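PDB 5CU1: DMSP lyase from Ruegeria pomeroyi, which belongs to the cupin clan of beta-barrel proteins and binds an iron(III) ion. Local coordinates for residues A28-E33 / G38-P43; A75-F80 / P188-V193. One frame throughout, in Å; residues are numbered along the deposited sequence.

Interaction 1: residues A28-E33 / G38-P43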
loop_
_atom_site.group_PDB
_atom_site.type_symbol
_atom_site.label_atom_id
_atom_site.label_comp_id
_atom_site.label_asym_id
_atom_site.label_seq_id
_atom_site.Cartn_x
_atom_site.Cartn_y
_atom_site.Cartn_z
ATOM N N ALA A 28 -5.571 -11.899 -10.462
ATOM C CA ALA A 28 -4.815 -12.098 -11.666
ATOM C C ALA A 28 -3.499 -11.668 -11.629
ATOM O O ALA A 28 -2.818 -12.285 -12.119
ATOM C CB ALA A 28 -5.502 -11.546 -12.868
ATOM N N LEU A 29 -3.039 -10.721 -10.900
ATOM C CA LEU A 29 -1.610 -10.386 -10.808
ATOM C C LEU A 29 -0.826 -11.102 -9.897
ATOM O O LEU A 29 0.238 -11.249 -10.079
ATOM C CB LEU A 29 -1.566 -8.943 -10.366
ATOM C CG LEU A 29 -0.325 -8.298 -9.929
ATOM C CD1 LEU A 29 0.455 -8.018 -11.093
ATOM C CD2 LEU A 29 -0.647 -7.181 -9.218
ATOM N N HIS A 30 -1.463 -11.600 -8.949
ATOM C CA HIS A 30 -1.013 -12.431 -7.985
ATOM C C HIS A 30 -0.569 -13.689 -8.607
ATOM O O HIS A 30 0.515 -14.028 -8.460
ATOM C CB HIS A 30 -2.035 -12.748 -7.066
ATOM C CG HIS A 30 -1.611 -13.597 -5.931
ATOM N ND1 HIS A 30 -1.648 -14.928 -5.954
ATOM C CD2 HIS A 30 -1.155 -13.277 -4.739
ATOM C CE1 HIS A 30 -1.288 -15.383 -4.806
ATOM N NE2 HIS A 30 -0.989 -14.401 -4.052
ATOM N N ALA A 31 -1.442 -14.247 -9.327
ATOM C CA ALA A 31 -1.156 -15.212 -10.181
ATOM C C ALA A 31 -0.068 -15.042 -11.206
ATOM O O ALA A 31 0.636 -15.907 -11.303
ATOM C CB ALA A 31 -2.342 -15.980 -10.666
ATOM N N ARG A 32 0.128 -13.953 -11.851
ATOM C CA ARG A 32 1.194 -13.748 -12.777
ATOM C C ARG A 32 2.574 -13.435 -12.287
ATOM O O ARG A 32 3.507 -13.470 -13.001
ATOM C CB ARG A 32 0.856 -12.757 -13.803
ATOM C CG ARG A 32 -0.516 -12.399 -14.006
ATOM C CD ARG A 32 -0.684 -11.491 -15.221
ATOM N NE ARG A 32 -0.504 -10.180 -14.927
ATOM C CZ ARG A 32 -1.423 -9.360 -14.629
ATOM N NH1 ARG A 32 -2.612 -9.546 -14.697
ATOM N NH2 ARG A 32 -1.061 -8.239 -14.412
ATOM N N GLU A 33 2.638 -13.134 -11.036
ATOM C CA GLU A 33 3.741 -12.643 -10.359
ATOM C C GLU A 33 4.253 -13.491 -9.266
ATOM O O GLU A 33 3.750 -13.525 -8.302
ATOM C CB GLU A 33 3.510 -11.186 -9.827
ATOM C CG GLU A 33 3.293 -10.047 -10.820
ATOM C CD GLU A 33 4.439 -9.571 -11.560
ATOM O OE1 GLU A 33 5.398 -9.789 -11.257
ATOM O OE2 GLU A 33 4.422 -8.986 -12.395
ATOM N N GLY A 38 4.391 -16.583 -4.377
ATOM C CA GLY A 38 5.264 -17.015 -3.350
ATOM C C GLY A 38 5.136 -16.578 -1.942
ATOM O O GLY A 38 5.474 -17.264 -1.132
ATOM N N PHE A 39 4.624 -15.408 -1.703
ATOM C CA PHE A 39 4.380 -14.866 -0.376
ATOM C C PHE A 39 3.227 -15.380 0.380
ATOM O O PHE A 39 3.280 -15.590 1.351
ATOM C CB PHE A 39 4.403 -13.337 -0.451
ATOM C CG PHE A 39 4.107 -12.577 0.790
ATOM C CD1 PHE A 39 5.108 -12.098 1.558
ATOM C CD2 PHE A 39 2.879 -12.266 1.075
ATOM C CE1 PHE A 39 4.866 -11.310 2.618
ATOM C CE2 PHE A 39 2.599 -11.541 2.158
ATOM C CZ PHE A 39 3.615 -11.035 2.894
ATOM N N VAL A 40 2.216 -15.618 -0.301
ATOM C CA VAL A 40 0.908 -15.948 0.110
ATOM C C VAL A 40 0.043 -16.581 -1.057
ATOM O O VAL A 40 0.025 -16.221 -2.073
ATOM C CB VAL A 40 0.257 -14.810 0.941
ATOM C CG1 VAL A 40 -0.213 -13.603 0.225
ATOM C CG2 VAL A 40 -0.682 -15.376 1.878
ATOM N N ALA A 41 -0.646 -17.579 -0.742
ATOM C CA ALA A 41 -1.713 -18.119 -1.475
ATOM C C ALA A 41 -2.944 -17.428 -1.293
ATOM O O ALA A 41 -3.305 -17.087 -0.252
ATOM C CB ALA A 41 -1.891 -19.586 -1.196
ATOM N N LEU A 42 -3.570 -17.243 -2.396
ATOM C CA LEU A 42 -4.832 -16.582 -2.538
ATOM C C LEU A 42 -5.833 -17.591 -2.210
ATOM O O LEU A 42 -5.734 -18.720 -2.650
ATOM C CB LEU A 42 -5.044 -16.027 -3.888
ATOM C CG LEU A 42 -5.049 -14.548 -3.940
ATOM C CD1 LEU A 42 -3.954 -13.935 -3.105
ATOM C CD2 LEU A 42 -5.194 -13.911 -5.264
ATOM N N PRO A 43 -6.754 -17.179 -1.220
ATOM C CA PRO A 43 -7.626 -18.248 -0.754
ATOM C C PRO A 43 -8.736 -18.463 -1.558
ATOM O O PRO A 43 -9.223 -19.520 -1.412
ATOM C CB PRO A 43 -8.177 -17.775 0.571
ATOM C CG PRO A 43 -7.679 -16.470 0.828
ATOM C CD PRO A 43 -7.034 -15.961 -0.325
#
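His30, on the last turn of helix 17-32, faces Leu42 in the extended chain that follows the short helix 34-39, and their CA atoms, 7.8 Å apart, are the nearest pair between the two backbones. The arrangement is that of two consecutive helices joined by a tight turn and followed by extended chain, on the outside of a cupin fold: the chain turns at Glu33, which occupies the N-cap position of the second helix, and then runs back past the helix it has just left. One imidazole spans the gap. Its CG stands anti to the backbone N (chi1 -177°), which carries the ring straight out from the helix, while Leu42 reaches in from the opposite direction. Two kinds of contact follow, one over a face and one at an edge. At the edge, near the ring plane, His30 NE2 donates to the carbonyl oxygen Val40 O at 2.9 Å, but the bond is weak because the N-H...O angle is only 127°. The buried imidazole thus has a polar partner at its edge and a branched aliphatic side chain over one face. Leu36 and Ala37 of helix 34-39 also touch it, and Leu42 leans further on Phe26 and Gln27, joining the extended chain to the preceding turn of helix 17-32. Over the face, one methyl of the leucine fork spreads above the base of the ring, with Leu42 CD2 3.7 Å from His30 CG. The other makes a CH-pi contact, Leu42 CD1 standing 3.3 Å from the centroid of the His30 ring and 19° off its normal, off-centre above the side of NE2 and CD2.

Interaction 2: residues A75-F80 / P188-V193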
loop_
_atom_site.group_PDB
_atom_site.type_symbol
_atom_site.label_atom_id
_atom_site.label_comp_id
_atom_site.label_asym_id
_atom_site.label_seq_id
_atom_site.Cartn_x
_atom_site.Cartn_y
_atom_site.Cartn_z
ATOM N N ALA A 75 -3.700 -1.743 -15.488
ATOM C CA ALA A 75 -5.054 -2.121 -15.069
ATOM C C ALA A 75 -5.441 -1.951 -13.631
ATOM O O ALA A 75 -6.400 -1.504 -13.353
ATOM C CB ALA A 75 -5.393 -3.477 -15.550
ATOM N N ILE A 76 -4.543 -2.416 -12.816
ATOM C CA ILE A 76 -4.641 -2.486 -11.405
ATOM C C ILE A 76 -4.459 -1.219 -10.785
ATOM O O ILE A 76 -5.123 -0.952 -10.002
ATOM C CB ILE A 76 -3.893 -3.719 -10.784
ATOM C CG1 ILE A 76 -4.294 -3.930 -9.382
ATOM C CG2 ILE A 76 -2.451 -3.591 -10.889
ATOM C CD1 ILE A 76 -3.676 -5.007 -8.655
ATOM N N ARG A 77 -3.521 -0.508 -11.237
ATOM C CA ARG A 77 -3.379 0.814 -11.011
ATOM C C ARG A 77 -4.643 1.657 -11.185
ATOM O O ARG A 77 -4.920 2.309 -10.374
ATOM C CB ARG A 77 -2.278 1.296 -11.767
ATOM C CG ARG A 77 -1.933 2.730 -11.587
ATOM C CD ARG A 77 -2.309 3.525 -12.717
ATOM N NE ARG A 77 -1.387 3.743 -13.719
ATOM C CZ ARG A 77 -1.544 4.074 -14.970
ATOM N NH1 ARG A 77 -2.444 4.167 -15.723
ATOM N NH2 ARG A 77 -0.612 4.261 -15.527
ATOM N N ASP A 78 -5.289 1.599 -12.310
ATOM C CA ASP A 78 -6.512 2.239 -12.665
ATOM C C ASP A 78 -7.658 1.842 -11.810
ATOM O O ASP A 78 -8.305 2.591 -11.330
ATOM C CB ASP A 78 -6.790 2.259 -14.152
ATOM C CG ASP A 78 -5.676 2.899 -14.992
ATOM O OD1 ASP A 78 -5.003 3.682 -14.694
ATOM O OD2 ASP A 78 -5.448 2.677 -16.049
ATOM N N ALA A 79 -7.698 0.602 -11.543
ATOM C CA ALA A 79 -8.505 0.025 -10.582
ATOM C C ALA A 79 -8.342 0.434 -9.150
ATOM O O ALA A 79 -9.187 0.816 -8.677
ATOM C CB ALA A 79 -8.612 -1.385 -10.834
ATOM N N PHE A 80 -7.164 0.602 -8.668
ATOM C CA PHE A 80 -6.836 1.225 -7.456
ATOM C C PHE A 80 -7.457 2.733 -7.315
ATOM O O PHE A 80 -7.955 3.093 -6.368
ATOM C CB PHE A 80 -5.348 1.015 -7.020
ATOM C CG PHE A 80 -5.003 -0.237 -6.242
ATOM C CD1 PHE A 80 -5.666 -0.578 -5.145
ATOM C CD2 PHE A 80 -3.987 -1.121 -6.685
ATOM C CE1 PHE A 80 -5.349 -1.694 -4.531
ATOM C CE2 PHE A 80 -3.692 -2.225 -6.014
ATOM C CZ PHE A 80 -4.370 -2.518 -4.959
ATOM N N PRO A 188 6.375 10.115 -8.245
ATOM C CA PRO A 188 5.479 9.402 -7.320
ATOM C C PRO A 188 5.609 7.897 -7.471
ATOM O O PRO A 188 6.326 7.442 -8.367
ATOM C CB PRO A 188 4.087 9.858 -7.758
ATOM C CG PRO A 188 4.257 10.121 -9.246
ATOM C CD PRO A 188 5.638 10.732 -9.363
ATOM N N PHE A 189 4.953 7.139 -6.596
ATOM C CA PHE A 189 4.761 5.703 -6.821
ATOM C C PHE A 189 3.430 5.248 -6.254
ATOM O O PHE A 189 2.836 5.902 -5.385
ATOM C CB PHE A 189 5.905 4.854 -6.224
ATOM C CG PHE A 189 5.775 4.589 -4.741
ATOM C CD1 PHE A 189 5.247 3.405 -4.277
ATOM C CD2 PHE A 189 6.190 5.528 -3.817
ATOM C CE1 PHE A 189 5.120 3.166 -2.919
ATOM C CE2 PHE A 189 6.072 5.288 -2.465
ATOM C CZ PHE A 189 5.532 4.102 -2.019
ATOM N N MET A 190 2.962 4.125 -6.784
ATOM C CA MET A 190 1.897 3.346 -6.171
ATOM C C MET A 190 2.410 1.930 -5.987
ATOM O O MET A 190 3.135 1.415 -6.848
ATOM C CB MET A 190 0.646 3.350 -7.039
ATOM C CG MET A 190 -0.419 2.404 -6.557
ATOM S SD MET A 190 -1.745 2.175 -7.737
ATOM C CE MET A 190 -2.097 3.872 -8.166
ATOM N N ALA A 191 2.054 1.299 -4.871
ATOM C CA ALA A 191 2.436 -0.093 -4.632
ATOM C C ALA A 191 1.284 -0.904 -4.106
ATOM O O ALA A 191 0.394 -0.388 -3.441
ATOM C CB ALA A 191 3.614 -0.182 -3.649
ATOM N N LEU A 192 1.314 -2.186 -4.421
ATOM C CA LEU A 192 0.531 -3.179 -3.724
ATOM C C LEU A 192 1.357 -3.630 -2.543
ATOM O O LEU A 192 2.557 -3.874 -2.692
ATOM C CB LEU A 192 0.208 -4.362 -4.631
ATOM C CG LEU A 192 -0.358 -5.605 -3.944
ATOM C CD1 LEU A 192 -1.799 -5.359 -3.491
ATOM C CD2 LEU A 192 -0.257 -6.838 -4.855
ATOM N N VAL A 193 0.721 -3.706 -1.372
ATOM C CA VAL A 193 1.354 -4.163 -0.147
ATOM C C VAL A 193 0.591 -5.349 0.436
ATOM O O VAL A 193 -0.580 -5.213 0.745
ATOM C CB VAL A 193 1.405 -3.053 0.898
ATOM C CG1 VAL A 193 2.294 -3.468 2.080
ATOM C CG2 VAL A 193 1.885 -1.773 0.264
#
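Helix 75-80 lies across strand 189-193 almost at a right angle: the axes of the two segments make 93° and approach to 9.9 Å, and Arg77 and Met190 have the nearest CA atoms, at 7.6 Å. This is helix-on-sheet packing, in which helix 74-83 rests on the central strand of a five-stranded antiparallel sheet of the cupin barrel. Met190 has the largest share of the contact. With CG anti to the backbone N (chi1 172°), its chain stretches toward the helix and bends only at the thioether, so that sulfur and methyl come up against two residues one turn apart. Met190 CE touches the aliphatic stem of Arg77, 3.6 Å from its CG, and the two side chains cross nearly perpendicularly. Met190 SD lies 3.9 Å from Phe80 CB and 5.1 Å from the centroid of the Phe80 ring, 60° off the ring normal, an oblique Met-aromatic contact. Further along the strand, Leu192 CD1 meets the Phe80 ring at its edge, 4.1 Å from CZ. Leu150 of the neighbouring strand 144-150, and Val127 of strand 124-130, touch both Phe80 and Met190. Arg77 sends its charged end elsewhere: NH1 donates to Asp78 OD1 at 2.8 Å in a nearly straight salt bridge, with the oxygen in the guanidinium plane. Since no hydrogen bond joins the two segments, the contact probably rests mainly on dispersion and burial of apolar surface, while the arginine touches Met190 through CG and its charge is met largely by Asp78, with NH2 also bonding weakly to Leu68 O.

Interaction 1 comes first along the chain and closes before interaction 2 opens; their centres are about 16 Å apart. They join through helix 17-32, where Leu29, the neighbour of His30, packs its CD2 3.8 Å from CD1 of Ile76 on helix 74-83. Strand 189-196 is a second thread: Phe26 of helix 17-32 touches Leu192, and Arg196 bonds the carbonyl of Phe39 and makes a cation-pi contact with its ring. Interaction 1 thus belongs to the outer helical layer, about 16 Å from the chain centre, whereas interaction 2, at about 8 Å, joins helix 74-83 to the barrel sheet that also carries Glu145, one of the iron(III) ligands.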